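PDB 1WU4: reducing end xylose-releasing exo-oligoxylanase from Bacillus halodurans, which hydrolyses xylooligosaccharides of three or more units, releasing xylose from the reducing end with inversion of anomeric configuration. Local coordinates for residues W112-Q115 against T119-S122; N93-N98 against G108-S113; T326-S331 against L370-N375. The protein carries 1 engineered substitution. One frame throughout, in Å; residues are numbered along the deposited sequence.

Contacts 1 and 2 are neighbours, with centres about 9 Å apart. They share W112 and S113. Contact 1 folds the chain after strand 113-114 back along it and is partly open to solvent. It is held mainly by hydrogen bonds. Contact 2 is buried and packs the chain leading into that strand against helix 85-99. It has no hydrogen bond across it and relies on an aromatic ring, a methyl and a sulfur. K120 joins the two through its bond to N98 O. Contact 3 lies on the opposite side of the chain's centre, about 29 to 31 Å from the others between centres. It is buried too and packs mainly aliphatic side chains where two helices meet.

Contact 1. Residues W112-Q115 against T119-S122; sequences WSCQ and TKNS
C114 and K120 face each other across a single antiparallel bridge, with their CA atoms 4.3 Å apart. The end-to-end directions of 112-115 and 119-122 differ by 145°. The bridge is a non-hydrogen-bonded pair, and the bonds lie at its two ends. N121 N donates to S113 O at 2.8 Å, and Q115 N donates to T119 O at 2.7 Å. Three residues turn the chain between the segments.

N121 carries most of the side-chain chemistry. Its CG is anti to the carbonyl carbon (chi1 -69°), which brings the carboxamide over towards S113 and Q115. ND2 then has two acceptors, both near its amide plane. S113 OG is 3.0 Å from N121 ND2, and this hydroxyl also bonds D66. Q115 OE1 is likewise 3.0 Å from N121 ND2, but the donor stands above the Q115 carbonyl plane. The two amide planes are 66° apart. An alanine in place of Q115 takes OE1 away from N121 ND2, and the carboxamide, left with S113 OG, would probably be freer to turn.

C114 SG lies 3.8 Å from K120 CA, beside the start of the lysine chain, whose NZ reaches N98 O. At the other end S122 CB comes within 3.5 Å of W112 NE1. S122 OG lies in the indole plane at the ring edge and bonds G124 N. Strand 113-114 also pairs with strand 67-68. The single bridge closes a tight reversal of the chain after strand 113-114, beside the probable catalytic centre, with the W112 side chain about 7 Å from that of E70, the probable proton donor.

Contact 2. Residues N93-N98 against G108-S113; sequences NWTMKN and GYFAWS
T95 and F110 mark the nearest approach of the backbones, with CA atoms 7.8 Å apart, where the irregular chain 108-113 passes the helical segment 93-98. One of the two side-chain contacts here is a Met-aromatic interaction between M96 and F110. It lies within the (alpha/alpha)6 barrel fold of glycoside hydrolase family 8. Helix 85-99 supplies one side, and the chain returning from it towards strand 113-114 supplies the other.

F110 points its side chain at the helix. Its ring meets two neighbouring residues there through CD1, CE1 and CZ. T95 gives its methyl. Its CG2 is anti to the backbone N, because the hydroxyl takes the place beside that N (chi1 -60°) and bonds I91 O in the preceding turn. The methyl is thus left to meet the ring, with T95 CG2 3.5 Å from F110 CD1. It approaches obliquely, and the two side chains cross at about a right angle.

M96 starts away from the loop, but the bend at chi2 (CA-CB-CG-SD) turns its sulfur back to the ring. No hydrogen bond crosses the contact. The loop is held by polar bonds elsewhere: F110 N bonds E130 OE1, and A111 bonds M99 through the backbone. Other rings gather round F110. Y100 meets it edge-to-face, and F133 of helix 127-144 meets it with planes about 50° apart.

The sulfur sits near the plane of the F110 ring, at its edge and 81° off the ring normal. M96 SD is 4.8 Å from the F110 ring centroid and 3.6 Å from F110 CE1.

Contact 3. Residues T326-S331 against L370-N375; sequences TNAMGS and LALSGN
M329 reaches across to A371 with an extended side chain. Its CB makes no close contact with 370-375. CG is anti to the backbone N (chi1 -176°), which sends the chain along the flank of A371. M329 CG is 4.0 Å from A371 CB. SD comes next, with M329 SD 3.9 Å from A371 CB. The terminal methyl keeps the same spacing, M329 CE to A371 CB being 3.9 Å. One small methyl thus meets three successive atoms of the methionine. The same side chain also touches A269 and L273 of helix 265-278.

The contact joins helices 320-329 and 358-372 of the (alpha/alpha)6 barrel, and no hydrogen bond crosses between them. L372 comes the other way and splits its two methyls. L372 CD1 is 4.0 Å from A328 CB. L372 CD2 lies 3.6 Å from A328 O, the carbonyl that accepts S331 N. F347 of helix 340-348 touches both A328 and L372.

Beyond L372 the helix closes in a Schellman motif at G374, which has positive phi. G374 N bonds A371 O, and N375 N bonds L370 O at 2.7 Å.

Contact 1. Residues W112-Q115 against T119-S122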
loop_
_atom_site.group_PDB
_atom_site.type_symbol
_atom_site.label_atom_id
_atom_site.label_comp_id
_atom_site.label_asym_id
_atom_site.label_seq_id
_atom_site.Cartn_x
_atom_site.Cartn_y
_atom_site.Cartn_z
ATOM N N TRP A 112 8.138 13.046 -3.790
ATOM C CA TRP A 112 7.247 12.460 -2.794
ATOM C C TRP A 112 6.206 13.367 -2.155
ATOM O O TRP A 112 5.121 12.904 -1.788
ATOM C CB TRP A 112 8.060 11.767 -1.688
ATOM C CG TRP A 112 8.532 12.664 -0.586
ATOM C CD1 TRP A 112 9.647 13.451 -0.580
ATOM C CD2 TRP A 112 7.893 12.861 0.680
ATOM N NE1 TRP A 112 9.746 14.124 0.617
ATOM C CE2 TRP A 112 8.680 13.780 1.408
ATOM C CE3 TRP A 112 6.730 12.347 1.270
ATOM C CZ2 TRP A 112 8.341 14.198 2.700
ATOM C CZ3 TRP A 112 6.392 12.764 2.555
ATOM C CH2 TRP A 112 7.197 13.680 3.255
ATOM N N SER A 113 6.529 14.650 -2.026
ATOM C CA SER A 113 5.619 15.606 -1.408
ATOM C C SER A 113 5.534 16.916 -2.174
ATOM O O SER A 113 6.555 17.523 -2.494
ATOM C CB SER A 113 6.064 15.893 0.029
ATOM O OG SER A 113 5.307 16.948 0.600
ATOM N N CYS A 114 4.309 17.335 -2.468
ATOM C CA CYS A 114 4.055 18.585 -3.174
ATOM C C CYS A 114 3.010 19.382 -2.417
ATOM O O CYS A 114 2.227 18.828 -1.647
ATOM C CB CYS A 114 3.517 18.322 -4.579
ATOM S SG CYS A 114 4.715 17.723 -5.771
ATOM N N GLN A 115 3.002 20.691 -2.636
ATOM C CA GLN A 115 2.008 21.545 -2.008
ATOM C C GLN A 115 0.755 21.412 -2.865
ATOM O O GLN A 115 0.820 20.950 -4.005
ATOM C CB GLN A 115 2.480 23.000 -1.990
ATOM C CG GLN A 115 3.575 23.283 -0.975
ATOM C CD GLN A 115 3.152 22.947 0.443
ATOM O OE1 GLN A 115 3.044 21.776 0.815
ATOM N NE2 GLN A 115 2.900 23.977 1.244
ATOM N N THR A 119 3.615 22.827 -6.296
ATOM C CA THR A 119 5.027 23.051 -5.995
ATOM C C THR A 119 5.645 21.860 -5.266
ATOM O O THR A 119 5.075 21.349 -4.305
ATOM C CB THR A 119 5.208 24.315 -5.126
ATOM O OG1 THR A 119 4.612 25.437 -5.791
ATOM C CG2 THR A 119 6.684 24.601 -4.900
ATOM N N LYS A 120 6.815 21.422 -5.722
ATOM C CA LYS A 120 7.496 20.292 -5.097
ATOM C C LYS A 120 8.171 20.722 -3.794
ATOM O O LYS A 120 8.874 21.733 -3.756
ATOM C CB LYS A 120 8.547 19.710 -6.050
ATOM C CG LYS A 120 7.981 19.152 -7.347
ATOM C CD LYS A 120 9.085 18.616 -8.250
ATOM C CE LYS A 120 8.526 18.074 -9.555
ATOM N NZ LYS A 120 7.829 19.130 -10.347
ATOM N N ASN A 121 7.951 19.957 -2.727
ATOM C CA ASN A 121 8.558 20.256 -1.433
ATOM C C ASN A 121 9.898 19.545 -1.316
ATOM O O ASN A 121 10.680 19.814 -0.405
ATOM C CB ASN A 121 7.659 19.789 -0.283
ATOM C CG ASN A 121 6.387 20.596 -0.169
ATOM O OD1 ASN A 121 6.415 21.826 -0.224
ATOM N ND2 ASN A 121 5.261 19.911 0.003
ATOM N N SER A 122 10.152 18.639 -2.250
ATOM C CA SER A 122 11.376 17.852 -2.258
ATOM C C SER A 122 11.566 17.250 -3.645
ATOM O O SER A 122 10.616 17.160 -4.415
ATOM C CB SER A 122 11.250 16.731 -1.221
ATOM O OG SER A 122 12.291 15.780 -1.331
#

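Contact 2. Residues N93-N98 against G108-S113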
loop_
_atom_site.group_PDB
_atom_site.type_symbol
_atom_site.label_atom_id
_atom_site.label_comp_id
_atom_site.label_asym_id
_atom_site.label_seq_id
_atom_site.Cartn_x
_atom_site.Cartn_y
_atom_site.Cartn_z
ATOM N N ASN A 93 -3.015 12.655 -13.950
ATOM C CA ASN A 93 -2.657 13.867 -14.674
ATOM C C ASN A 93 -1.951 14.851 -13.736
ATOM O O ASN A 93 -0.925 15.432 -14.094
ATOM C CB ASN A 93 -3.912 14.505 -15.281
ATOM C CG ASN A 93 -3.586 15.633 -16.240
ATOM O OD1 ASN A 93 -2.656 15.531 -17.043
ATOM N ND2 ASN A 93 -4.360 16.710 -16.173
ATOM N N TRP A 94 -2.491 15.027 -12.532
ATOM C CA TRP A 94 -1.895 15.933 -11.552
ATOM C C TRP A 94 -0.499 15.429 -11.194
ATOM O O TRP A 94 0.451 16.203 -11.079
ATOM C CB TRP A 94 -2.753 15.981 -10.284
ATOM C CG TRP A 94 -2.539 17.194 -9.409
ATOM C CD1 TRP A 94 -3.300 18.331 -9.392
ATOM C CD2 TRP A 94 -1.534 17.372 -8.399
ATOM N NE1 TRP A 94 -2.839 19.198 -8.432
ATOM C CE2 TRP A 94 -1.756 18.638 -7.807
ATOM C CE3 TRP A 94 -0.468 16.587 -7.932
ATOM C CZ2 TRP A 94 -0.954 19.137 -6.774
ATOM C CZ3 TRP A 94 0.331 17.084 -6.902
ATOM C CH2 TRP A 94 0.080 18.349 -6.335
ATOM N N THR A 95 -0.394 14.116 -11.013
ATOM C CA THR A 95 0.864 13.472 -10.663
ATOM C C THR A 95 1.951 13.724 -11.705
ATOM O O THR A 95 3.068 14.119 -11.369
ATOM C CB THR A 95 0.660 11.953 -10.502
ATOM O OG1 THR A 95 -0.294 11.711 -9.461
ATOM C CG2 THR A 95 1.971 11.267 -10.150
ATOM N N MET A 96 1.626 13.488 -12.970
ATOM C CA MET A 96 2.591 13.694 -14.040
ATOM C C MET A 96 2.942 15.164 -14.238
ATOM O O MET A 96 4.083 15.503 -14.546
ATOM C CB MET A 96 2.054 13.115 -15.350
ATOM C CG MET A 96 2.219 11.606 -15.474
ATOM S SD MET A 96 3.952 11.108 -15.349
ATOM C CE MET A 96 4.663 12.048 -16.680
ATOM N N LYS A 97 1.962 16.034 -14.045
ATOM C CA LYS A 97 2.173 17.461 -14.224
ATOM C C LYS A 97 3.016 18.107 -13.125
ATOM O O LYS A 97 3.921 18.893 -13.409
ATOM C CB LYS A 97 0.816 18.163 -14.303
ATOM C CG LYS A 97 0.884 19.650 -14.604
ATOM C CD LYS A 97 -0.503 20.279 -14.561
ATOM C CE LYS A 97 -1.471 19.579 -15.509
ATOM N NZ LYS A 97 -1.015 19.620 -16.928
ATOM N N ASN A 98 2.736 17.758 -11.874
ATOM C CA ASN A 98 3.425 18.365 -10.740
ATOM C C ASN A 98 4.457 17.541 -9.977
ATOM O O ASN A 98 5.337 18.108 -9.332
ATOM C CB ASN A 98 2.382 18.862 -9.735
ATOM C CG ASN A 98 1.383 19.817 -10.352
ATOM O OD1 ASN A 98 0.171 19.627 -10.235
ATOM N ND2 ASN A 98 1.885 20.853 -11.008
ATOM N N GLY A 108 12.999 10.923 -13.447
ATOM C CA GLY A 108 12.401 9.644 -13.792
ATOM C C GLY A 108 11.523 9.121 -12.669
ATOM O O GLY A 108 10.742 8.187 -12.862
ATOM N N TYR A 109 11.666 9.716 -11.489
ATOM C CA TYR A 109 10.870 9.341 -10.325
ATOM C C TYR A 109 9.909 10.485 -10.007
ATOM O O TYR A 109 9.928 11.526 -10.671
ATOM C CB TYR A 109 11.767 9.064 -9.116
ATOM C CG TYR A 109 12.676 7.859 -9.259
ATOM C CD1 TYR A 109 12.186 6.633 -9.715
ATOM C CD2 TYR A 109 14.013 7.927 -8.873
ATOM C CE1 TYR A 109 13.006 5.503 -9.772
ATOM C CE2 TYR A 109 14.841 6.805 -8.926
ATOM C CZ TYR A 109 14.330 5.600 -9.373
ATOM O OH TYR A 109 15.142 4.488 -9.392
ATOM N N PHE A 110 9.079 10.298 -8.986
ATOM C CA PHE A 110 8.093 11.306 -8.601
ATOM C C PHE A 110 8.400 11.946 -7.250
ATOM O O PHE A 110 8.636 11.248 -6.264
ATOM C CB PHE A 110 6.705 10.658 -8.563
ATOM C CG PHE A 110 6.255 10.112 -9.890
ATOM C CD1 PHE A 110 5.443 10.870 -10.729
ATOM C CD2 PHE A 110 6.675 8.856 -10.321
ATOM C CE1 PHE A 110 5.056 10.388 -11.978
ATOM C CE2 PHE A 110 6.295 8.367 -11.571
ATOM C CZ PHE A 110 5.483 9.134 -12.399
ATOM N N ALA A 111 8.402 13.278 -7.208
ATOM C CA ALA A 111 8.667 14.005 -5.967
ATOM C C ALA A 111 7.656 13.498 -4.944
ATOM O O ALA A 111 6.451 13.532 -5.190
ATOM C CB ALA A 111 8.503 15.503 -6.191
ATOM N N TRP A 112 8.138 13.046 -3.790
ATOM C CA TRP A 112 7.247 12.460 -2.794
ATOM C C TRP A 112 6.206 13.367 -2.155
ATOM O O TRP A 112 5.121 12.904 -1.788
ATOM C CB TRP A 112 8.060 11.767 -1.688
ATOM C CG TRP A 112 8.532 12.664 -0.586
ATOM C CD1 TRP A 112 9.647 13.451 -0.580
ATOM C CD2 TRP A 112 7.893 12.861 0.680
ATOM N NE1 TRP A 112 9.746 14.124 0.617
ATOM C CE2 TRP A 112 8.680 13.780 1.408
ATOM C CE3 TRP A 112 6.730 12.347 1.270
ATOM C CZ2 TRP A 112 8.341 14.198 2.700
ATOM C CZ3 TRP A 112 6.392 12.764 2.555
ATOM C CH2 TRP A 112 7.197 13.680 3.255
ATOM N N SER A 113 6.529 14.650 -2.026
ATOM C CA SER A 113 5.619 15.606 -1.408
ATOM C C SER A 113 5.534 16.916 -2.174
ATOM O O SER A 113 6.555 17.523 -2.494
ATOM C CB SER A 113 6.064 15.893 0.029
ATOM O OG SER A 113 5.307 16.948 0.600
#

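Contact 3. Residues T326-S331 against L370-N375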
loop_
_atom_site.group_PDB
_atom_site.type_symbol
_atom_site.label_atom_id
_atom_site.label_comp_id
_atom_site.label_asym_id
_atom_site.label_seq_id
_atom_site.Cartn_x
_atom_site.Cartn_y
_atom_site.Cartn_z
ATOM N N THR A 326 -5.810 -2.405 9.255
ATOM C CA THR A 326 -4.787 -3.306 8.742
ATOM C C THR A 326 -4.807 -4.662 9.435
ATOM O O THR A 326 -4.625 -5.688 8.782
ATOM C CB THR A 326 -3.371 -2.694 8.841
ATOM O OG1 THR A 326 -3.058 -2.403 10.208
ATOM C CG2 THR A 326 -3.284 -1.416 8.008
ATOM N N ASN A 327 -5.038 -4.674 10.747
ATOM C CA ASN A 327 -5.089 -5.945 11.462
ATOM C C ASN A 327 -6.266 -6.774 10.958
ATOM O O ASN A 327 -6.177 -7.998 10.858
ATOM C CB ASN A 327 -5.216 -5.723 12.972
ATOM C CG ASN A 327 -3.901 -5.328 13.613
ATOM O OD1 ASN A 327 -2.833 -5.466 13.009
ATOM N ND2 ASN A 327 -3.967 -4.851 14.852
ATOM N N ALA A 328 -7.371 -6.106 10.640
ATOM C CA ALA A 328 -8.548 -6.799 10.130
ATOM C C ALA A 328 -8.268 -7.345 8.729
ATOM O O ALA A 328 -8.623 -8.479 8.415
ATOM C CB ALA A 328 -9.746 -5.854 10.103
ATOM N N MET A 329 -7.635 -6.533 7.884
ATOM C CA MET A 329 -7.304 -6.963 6.529
ATOM C C MET A 329 -6.367 -8.171 6.599
ATOM O O MET A 329 -6.399 -9.050 5.734
ATOM C CB MET A 329 -6.646 -5.813 5.754
ATOM C CG MET A 329 -6.333 -6.123 4.294
ATOM S SD MET A 329 -6.175 -4.593 3.362
ATOM C CE MET A 329 -5.201 -5.151 1.956
ATOM N N GLY A 330 -5.542 -8.206 7.640
ATOM C CA GLY A 330 -4.624 -9.314 7.819
ATOM C C GLY A 330 -5.335 -10.646 7.963
ATOM O O GLY A 330 -4.759 -11.692 7.673
ATOM N N SER A 331 -6.587 -10.612 8.410
ATOM C CA SER A 331 -7.363 -11.836 8.590
ATOM C C SER A 331 -7.484 -12.667 7.313
ATOM O O SER A 331 -7.760 -13.862 7.373
ATOM C CB SER A 331 -8.759 -11.508 9.123
ATOM O OG SER A 331 -8.689 -10.965 10.430
ATOM N N LEU A 370 -12.277 -2.826 0.837
ATOM C CA LEU A 370 -12.273 -3.452 -0.477
ATOM C C LEU A 370 -11.795 -4.901 -0.383
ATOM O O LEU A 370 -12.438 -5.806 -0.909
ATOM C CB LEU A 370 -11.368 -2.678 -1.441
ATOM C CG LEU A 370 -11.838 -1.280 -1.859
ATOM C CD1 LEU A 370 -10.753 -0.600 -2.675
ATOM C CD2 LEU A 370 -13.129 -1.385 -2.664
ATOM N N ALA A 371 -10.673 -5.122 0.296
ATOM C CA ALA A 371 -10.125 -6.470 0.415
ATOM C C ALA A 371 -11.019 -7.447 1.175
ATOM O O ALA A 371 -11.224 -8.582 0.736
ATOM C CB ALA A 371 -8.740 -6.415 1.062
ATOM N N LEU A 372 -11.555 -7.015 2.310
ATOM C CA LEU A 372 -12.398 -7.898 3.106
ATOM C C LEU A 372 -13.747 -8.215 2.472
ATOM O O LEU A 372 -14.408 -9.171 2.870
ATOM C CB LEU A 372 -12.594 -7.312 4.504
ATOM C CG LEU A 372 -11.329 -7.328 5.371
ATOM C CD1 LEU A 372 -11.527 -6.443 6.587
ATOM C CD2 LEU A 372 -11.000 -8.758 5.790
ATOM N N SER A 373 -14.155 -7.418 1.487
ATOM C CA SER A 373 -15.429 -7.642 0.806
ATOM C C SER A 373 -15.235 -8.358 -0.532
ATOM O O SER A 373 -16.201 -8.609 -1.251
ATOM C CB SER A 373 -16.152 -6.311 0.575
ATOM O OG SER A 373 -15.434 -5.481 -0.322
ATOM N N GLY A 374 -13.986 -8.686 -0.859
ATOM C CA GLY A 374 -13.693 -9.368 -2.109
ATOM C C GLY A 374 -13.663 -8.442 -3.311
ATOM O O GLY A 374 -13.883 -8.876 -4.444
ATOM N N ASN A 375 -13.377 -7.165 -3.069
ATOM C CA ASN A 375 -13.339 -6.178 -4.139
ATOM C C ASN A 375 -11.977 -5.555 -4.440
ATOM O O ASN A 375 -11.901 -4.560 -5.154
ATOM C CB ASN A 375 -14.360 -5.074 -3.857
ATOM C CG ASN A 375 -15.788 -5.545 -4.052
ATOM O OD1 ASN A 375 -16.185 -5.912 -5.156
ATOM N ND2 ASN A 375 -16.565 -5.544 -2.977
#